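Local coordinates for protein alkyl hydroperoxide reductase/ Thiol specific antioxidant/ Mal allergen (Burkholderia ambifaria, PDB 5ENU) that probably reduces hydrogen peroxide and organic hydroperoxides through a reactive cysteine thiol, as peroxiredoxins of the AhpC/TSA family do, at residues A22-G27 with P96-A101; S32-R37 with G70-G75. All blocks are in the same frame, centred on the assembly; numbering follows the deposited sequence. Where two conformers were deposited one is given.

Interaction 1: residues A22-G27 with P96-A101; sequences APATGG and PLISDA
A22 meets I98 through its methyl: CB lies 3.6 Å from CG2 of I98. The I98 branch CG2, anti to its backbone N, also comes close to the carbonyl oxygen of P23. That oxygen accepts the N-H of S99, with S99 N 2.9 Å from P23 O. The bond is bent, 148° at the hydrogen, and the donor stands tilted from the carbonyl plane. The CA of I98 makes a further CH...O contact to the same oxygen. A24 and I98 form a single antiparallel bridge as a non-hydrogen-bonded pair, with the two CA atoms 4.0 Å apart. The A24 methyl rests on CG1 of I98. T25 completes the bridge with its backbone: T25 N is 3.0 Å from L97 O. Its side chain adds a second bond, nearly straight at 168°. T25 OG1 lies 3.0 Å from the donor L97 N. The hydroxyl reaches this N-H because chi1 of 58° sets OG1 between the backbone N and the carbonyl carbon. CG2 lies over CB of L97. A type II turn from A24 to G27, with G26 at its positive-phi position, turns the chain away from strand 97-99. The segment runs from the end of strand 21-22 into the loop before strand 29-30. It lies along edge strand 97-99 of the central sheet, in keeping with the N-terminal extension that peroxiredoxins add to the thioredoxin fold.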
ATOM      1  N   ALA A  22       0.459  12.105   3.092  1.00 11.24           N
ATOM      2  CA  ALA A  22       1.020  12.007   1.751  1.00 10.60           C
ATOM      3  C   ALA A  22      -0.025  12.424   0.728  1.00 10.59           C
ATOM      4  O   ALA A  22      -1.236  12.306   0.973  1.00 11.28           O
ATOM      5  CB  ALA A  22       1.500  10.581   1.446  1.00 12.34           C
ATOM      6  N   PRO A  23       0.412  12.877  -0.453  1.00 12.28           N
ATOM      7  CA  PRO A  23      -0.540  13.224  -1.511  1.00 11.70           C
ATOM      8  C   PRO A  23      -1.204  11.967  -2.062  1.00 10.54           C
ATOM      9  O   PRO A  23      -0.596  10.898  -2.166  1.00 11.08           O
ATOM     10  CB  PRO A  23       0.344  13.887  -2.581  1.00 13.79           C
ATOM     11  CG  PRO A  23       1.659  14.168  -1.895  1.00 16.24           C
ATOM     12  CD  PRO A  23       1.803  13.112  -0.867  1.00 15.18           C
ATOM     13  N   ALA A  24      -2.466  12.104  -2.450  1.00 10.20           N
ATOM     14  CA  ALA A  24      -3.202  10.962  -2.970  1.00 11.50           C
ATOM     15  C   ALA A  24      -4.250  11.430  -3.965  1.00 10.55           C
ATOM     16  O   ALA A  24      -4.584  12.617  -4.041  1.00 11.15           O
ATOM     17  CB  ALA A  24      -3.891  10.178  -1.847  1.00 11.71           C
ATOM     18  N   THR A  25      -4.766  10.473  -4.741  1.00 10.30           N
ATOM     19  CA  THR A  25      -5.942  10.741  -5.556  1.00 11.93           C
ATOM     20  C   THR A  25      -7.047  11.265  -4.651  1.00 14.94           C
ATOM     21  O   THR A  25      -7.270  10.739  -3.555  1.00 17.35           O
ATOM     22  CB  THR A  25      -6.394   9.461  -6.270  1.00 11.48           C
ATOM     23  OG1 THR A  25      -6.666   8.435  -5.307  1.00 11.60           O
ATOM     24  CG2 THR A  25      -5.338   8.973  -7.251  1.00 12.43           C
ATOM     25  N   GLY A  26      -7.675  12.359  -5.069  1.00 16.14           N
ATOM     26  CA  GLY A  26      -8.733  12.969  -4.288  1.00 19.23           C
ATOM     27  C   GLY A  26      -8.286  13.856  -3.144  1.00 21.45           C
ATOM     28  O   GLY A  26      -9.146  14.418  -2.451  1.00 24.68           O
ATOM     29  N   GLY A  27      -6.990  14.014  -2.920  1.00 18.02           N
ATOM     30  CA  GLY A  27      -6.498  14.828  -1.828  1.00 17.40           C
ATOM     31  C   GLY A  27      -5.635  14.031  -0.864  1.00 17.59           C
ATOM     32  O   GLY A  27      -5.567  12.803  -0.892  1.00 19.06           O
ATOM     33  N   PRO A  96      -8.332   4.909  -2.812  1.00  9.53           N
ATOM     34  CA  PRO A  96      -7.320   5.904  -3.200  1.00  9.86           C
ATOM     35  C   PRO A  96      -5.963   5.287  -3.507  1.00  9.90           C
ATOM     36  O   PRO A  96      -5.631   4.191  -3.062  1.00  9.01           O
ATOM     37  CB  PRO A  96      -7.189   6.802  -1.956  1.00 11.79           C
ATOM     38  CG  PRO A  96      -8.232   6.338  -0.983  1.00 12.83           C
ATOM     39  CD  PRO A  96      -8.664   4.970  -1.377  1.00 10.85           C
ATOM     40  N   LEU A  97      -5.162   6.048  -4.257  1.00  9.54           N
ATOM     41  CA  LEU A  97      -3.757   5.737  -4.505  1.00  7.91           C
ATOM     42  C   LEU A  97      -2.905   6.899  -3.998  1.00  8.10           C
ATOM     43  O   LEU A  97      -3.102   8.044  -4.425  1.00  9.72           O
ATOM     44  CB  LEU A  97      -3.490   5.536  -6.004  1.00  8.61           C
ATOM     45  CG  LEU A  97      -4.283   4.413  -6.679  1.00  8.91           C
ATOM     46  CD1 LEU A  97      -3.988   4.429  -8.184  1.00 10.28           C
ATOM     47  CD2 LEU A  97      -3.965   3.029  -6.065  1.00  9.34           C
ATOM     48  N   ILE A  98      -1.942   6.597  -3.120  1.00  7.53           N
ATOM     49  CA  ILE A  98      -0.985   7.597  -2.632  1.00  8.72           C
ATOM     50  C   ILE A  98       0.162   7.727  -3.629  1.00  7.36           C
ATOM     51  O   ILE A  98       0.717   6.712  -4.084  1.00  8.70           O
ATOM     52  CB  ILE A  98      -0.457   7.205  -1.238  1.00  8.65           C
ATOM     53  CG1 ILE A  98      -1.509   7.533  -0.165  1.00  9.50           C
ATOM     54  CG2 ILE A  98       0.860   7.910  -0.950  1.00  9.87           C
ATOM     55  CD1 ILE A  98      -1.181   6.987   1.241  1.00 10.38           C
ATOM     56  N   SER A  99       0.524   8.967  -3.957  1.00  7.69           N
ATOM     57  CA  SER A  99       1.715   9.251  -4.761  1.00  8.08           C
ATOM     58  C   SER A  99       2.895   9.462  -3.818  1.00  8.26           C
ATOM     59  O   SER A  99       3.019  10.512  -3.183  1.00 10.08           O
ATOM     60  CB  SER A  99       1.507  10.482  -5.639  1.00  9.44           C
ATOM     61  OG  SER A  99       2.728  10.786  -6.292  1.00 10.69           O
ATOM     62  N   ASP A 100       3.754   8.461  -3.715  1.00  8.87           N
ATOM     63  CA  ASP A 100       4.928   8.529  -2.847  1.00  8.39           C
ATOM     64  C   ASP A 100       6.161   8.901  -3.659  1.00  8.47           C
ATOM     65  O   ASP A 100       7.227   8.305  -3.544  1.00  9.12           O
ATOM     66  CB  ASP A 100       5.112   7.194  -2.135  1.00  9.75           C
ATOM     67  CG  ASP A 100       6.035   7.292  -0.937  1.00  9.80           C
ATOM     68  OD1 ASP A 100       5.892   8.228  -0.126  1.00 10.18           O
ATOM     69  OD2 ASP A 100       6.909   6.419  -0.797  1.00  8.66           O
ATOM     70  N   ALA A 101       6.017   9.933  -4.495  1.00 10.18           N
ATOM     71  CA  ALA A 101       7.112  10.361  -5.374  1.00 10.74           C
ATOM     72  C   ALA A 101       8.390  10.694  -4.609  1.00 10.12           C
ATOM     73  O   ALA A 101       9.492  10.538  -5.159  1.00 12.42           O
ATOM     74  CB  ALA A 101       6.680  11.562  -6.226  1.00 12.75           C
TER

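Interaction 2: residues S32-R37 with G70-G75; sequences SDLKGR and GAEIIG
L34 and E72 meet side chain to side chain, crossing at about a right angle. The methyl CD1 of L34 sits 3.7 Å from CB of E72 and touches its CG. The other L34 methyl, CD2, reaches CD1 of I74 at 4.2 Å. Near the backbone, CA of R37 packs on the carbonyl oxygen of G70. R37 has two conformers; one is described, and its guanidinium position is provisional. In it, R37 runs beside E72 and points the same way. NH1 of R37 is 4.1 Å from OE1 of E72, short of a salt bridge. A water donates to OE1 of E72 over 2.6 Å; its link to NH1 of R37 is doubtful. The 32-37 segment leads into strand 38-43, and 70-75 enters strand 71-77; these parallel strands, joined through helix 50-68, form a beta-alpha-beta unit. G70 is the C-prime residue of the Schellman motif ending that helix. In the same R37 conformer, L34 CD1 lies under one guanidinium face, towards its rim. There D33 O accepts a hydrogen bond from NH2 of R37, lying in the guanidinium plane while the donor stands above the carbonyl plane. A type II turn from L34 to R37, with R37 N bonded to L34 O, brings R37 back beside L34. The bend of E72 at chi2 (60°) brings OE2 back, and I73 N donates to its anti lone pair. The Y63 hydroxyl holds the same oxygen.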
ATOM      1  N   SER A  32      -3.647   9.238  10.502  1.00 11.32           N
ATOM      2  CA  SER A  32      -4.631   9.548  11.532  1.00 12.89           C
ATOM      3  C   SER A  32      -6.059   9.577  10.994  1.00 13.13           C
ATOM      4  O   SER A  32      -7.005   9.322  11.758  1.00 14.71           O
ATOM      5  CB  SER A  32      -4.281  10.872  12.200  1.00 14.55           C
ATOM      6  OG  SER A  32      -4.309  11.921  11.257  1.00 18.32           O
ATOM      7  N   ASP A  33      -6.246   9.880   9.693  1.00 12.15           N
ATOM      8  CA  ASP A  33      -7.573   9.791   9.076  1.00 12.97           C
ATOM      9  C   ASP A  33      -8.175   8.392   9.188  1.00 13.28           C
ATOM     10  O   ASP A  33      -9.395   8.246   9.069  1.00 14.62           O
ATOM     11  CB  ASP A  33      -7.519  10.126   7.575  1.00 13.06           C
ATOM     12  CG  ASP A  33      -7.111  11.570   7.281  1.00 15.29           C
ATOM     13  OD1 ASP A  33      -7.297  12.464   8.134  1.00 17.93           O
ATOM     14  OD2 ASP A  33      -6.646  11.814   6.150  1.00 14.56           O
ATOM     15  N   LEU A  34      -7.346   7.358   9.329  1.00 11.48           N
ATOM     16  CA  LEU A  34      -7.770   5.964   9.299  1.00 11.68           C
ATOM     17  C   LEU A  34      -8.016   5.393  10.691  1.00 12.16           C
ATOM     18  O   LEU A  34      -8.438   4.238  10.804  1.00 11.77           O
ATOM     19  CB  LEU A  34      -6.734   5.105   8.554  1.00 13.06           C
ATOM     20  CG  LEU A  34      -6.807   5.061   7.021  1.00 14.40           C
ATOM     21  CD1 LEU A  34      -8.102   4.416   6.551  1.00 14.96           C
ATOM     22  CD2 LEU A  34      -6.605   6.443   6.391  1.00 15.55           C
ATOM     23  N   LYS A  35      -7.779   6.172  11.742  1.00 12.79           N
ATOM     24  CA  LYS A  35      -8.065   5.699  13.092  1.00 14.32           C
ATOM     25  C   LYS A  35      -9.504   5.202  13.180  1.00 13.81           C
ATOM     26  O   LYS A  35     -10.427   5.823  12.644  1.00 14.95           O
ATOM     27  CB  LYS A  35      -7.843   6.826  14.108  1.00 18.51           C
ATOM     28  CG  LYS A  35      -6.368   7.067  14.413  1.00 24.48           C
ATOM     29  CD  LYS A  35      -6.158   8.026  15.581  1.00 29.00           C
ATOM     30  CE  LYS A  35      -6.495   9.455  15.194  1.00 30.56           C
ATOM     31  NZ  LYS A  35      -5.965  10.438  16.198  1.00 30.51           N
ATOM     32  N   GLY A  36      -9.686   4.050  13.832  1.00 11.55           N
ATOM     33  CA  GLY A  36     -10.998   3.442  13.946  1.00 12.97           C
ATOM     34  C   GLY A  36     -11.367   2.516  12.808  1.00 12.89           C
ATOM     35  O   GLY A  36     -12.432   1.874  12.872  1.00 16.75           O
ATOM     36  N   ARG A  37     -10.528   2.436  11.766  1.00 11.86           N
ATOM     37  CA  ARG A  37     -10.716   1.510  10.661  0.57 12.54           C
ATOM     38  C   ARG A  37      -9.444   0.703  10.481  1.00 10.36           C
ATOM     39  O   ARG A  37      -8.345   1.174  10.786  1.00  9.43           O
ATOM     40  CB  ARG A  37     -10.965   2.251   9.333  0.57 14.70           C
ATOM     41  CG  ARG A  37     -12.344   2.876   9.194  0.57 19.04           C
ATOM     42  CD  ARG A  37     -12.502   3.594   7.858  0.57 21.85           C
ATOM     43  NE  ARG A  37     -11.791   4.866   7.825  0.57 24.00           N
ATOM     44  CZ  ARG A  37     -11.638   5.608   6.731  0.57 26.37           C
ATOM     45  NH1 ARG A  37     -12.146   5.200   5.578  0.57 27.62           N
ATOM     46  NH2 ARG A  37     -10.977   6.755   6.789  0.57 26.39           N
ATOM     47  N   GLY A  70     -14.718  -3.718   7.891  1.00 12.57           N
ATOM     48  CA  GLY A  70     -14.205  -2.564   8.613  1.00 12.87           C
ATOM     49  C   GLY A  70     -12.873  -2.040   8.125  1.00 12.04           C
ATOM     50  O   GLY A  70     -12.178  -1.338   8.876  1.00 12.99           O
ATOM     51  N   ALA A  71     -12.491  -2.350   6.893  1.00 11.48           N
ATOM     52  CA  ALA A  71     -11.183  -1.985   6.371  1.00 10.60           C
ATOM     53  C   ALA A  71     -11.298  -1.023   5.198  1.00 10.69           C
ATOM     54  O   ALA A  71     -12.294  -1.020   4.461  1.00 14.45           O
ATOM     55  CB  ALA A  71     -10.414  -3.229   5.901  1.00 10.88           C
ATOM     56  N   GLU A  72     -10.255  -0.212   5.032  1.00 10.02           N
ATOM     57  CA  GLU A  72     -10.021   0.579   3.834  1.00  9.03           C
ATOM     58  C   GLU A  72      -8.783   0.032   3.128  1.00  8.93           C
ATOM     59  O   GLU A  72      -7.903  -0.557   3.757  1.00  9.44           O
ATOM     60  CB  GLU A  72      -9.809   2.061   4.202  1.00 10.49           C
ATOM     61  CG  GLU A  72      -9.508   3.036   3.015  1.00 14.07           C
ATOM     62  CD  GLU A  72     -10.605   3.113   1.931  1.00 15.04           C
ATOM     63  OE1 GLU A  72     -11.188   4.207   1.764  1.00 19.46           O
ATOM     64  OE2 GLU A  72     -10.867   2.109   1.226  1.00 13.01           O
ATOM     65  N   ILE A  73      -8.737   0.210   1.808  0.60  8.54           N
ATOM     66  CA  ILE A  73      -7.587  -0.129   0.976  0.60  7.73           C
ATOM     67  C   ILE A  73      -6.960   1.176   0.500  0.60  7.73           C
ATOM     68  O   ILE A  73      -7.676   2.097   0.088  0.60  8.84           O
ATOM     69  CB  ILE A  73      -8.025  -0.963  -0.250  0.60  8.16           C
ATOM     70  CG1 ILE A  73      -8.879  -2.183   0.149  0.60  8.29           C
ATOM     71  CG2 ILE A  73      -6.829  -1.382  -1.085  0.60  9.59           C
ATOM     72  CD1 ILE A  73      -8.149  -3.183   1.015  0.60  9.00           C
ATOM     73  N   ILE A  74      -5.630   1.252   0.543  1.00  7.98           N
ATOM     74  CA  ILE A  74      -4.884   2.332  -0.095  1.00  7.36           C
ATOM     75  C   ILE A  74      -3.686   1.712  -0.817  1.00  7.11           C
ATOM     76  O   ILE A  74      -2.882   1.008  -0.196  1.00  8.04           O
ATOM     77  CB  ILE A  74      -4.422   3.422   0.893  1.00  8.02           C
ATOM     78  CG1 ILE A  74      -5.605   4.061   1.626  1.00 10.03           C
ATOM     79  CG2 ILE A  74      -3.580   4.492   0.161  1.00 10.27           C
ATOM     80  CD1 ILE A  74      -5.192   5.065   2.694  1.00 10.89           C
ATOM     81  N   GLY A  75      -3.568   1.970  -2.131  1.00  7.24           N
ATOM     82  CA  GLY A  75      -2.397   1.557  -2.888  1.00  7.84           C
ATOM     83  C   GLY A  75      -1.337   2.648  -2.884  1.00  7.77           C
ATOM     84  O   GLY A  75      -1.651   3.830  -2.805  1.00  8.31           O
TER
HETATM   85  O   HOH W   1     -12.835  -1.251  11.582  1.00 23.84           O
HETATM   86  O   HOH W   2     -10.904   6.509   2.985  1.00 31.02           O

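In the fold
From the N terminus, the chain makes strand 21-22, turns through the 22-27 loop and returns in strand 29-30. The 3-10 turn and loop of 32-37 follow and lead into strand 38-43. Helix 50-68 then carries the chain to strand 71-77, where interaction 2 closes its loop. Helix 81-91 comes next, and strand 97-99 closes the longer loop of interaction 1. Interaction 2 is therefore nested inside interaction 1. The two lie about 14 Å apart, centre to centre, and share one sheet, since strands 71-77 and 97-99 are parallel neighbours. Both tie the N-terminal region to that sheet. I29, between the two first segments, packs on A24, P96, L34 and I74.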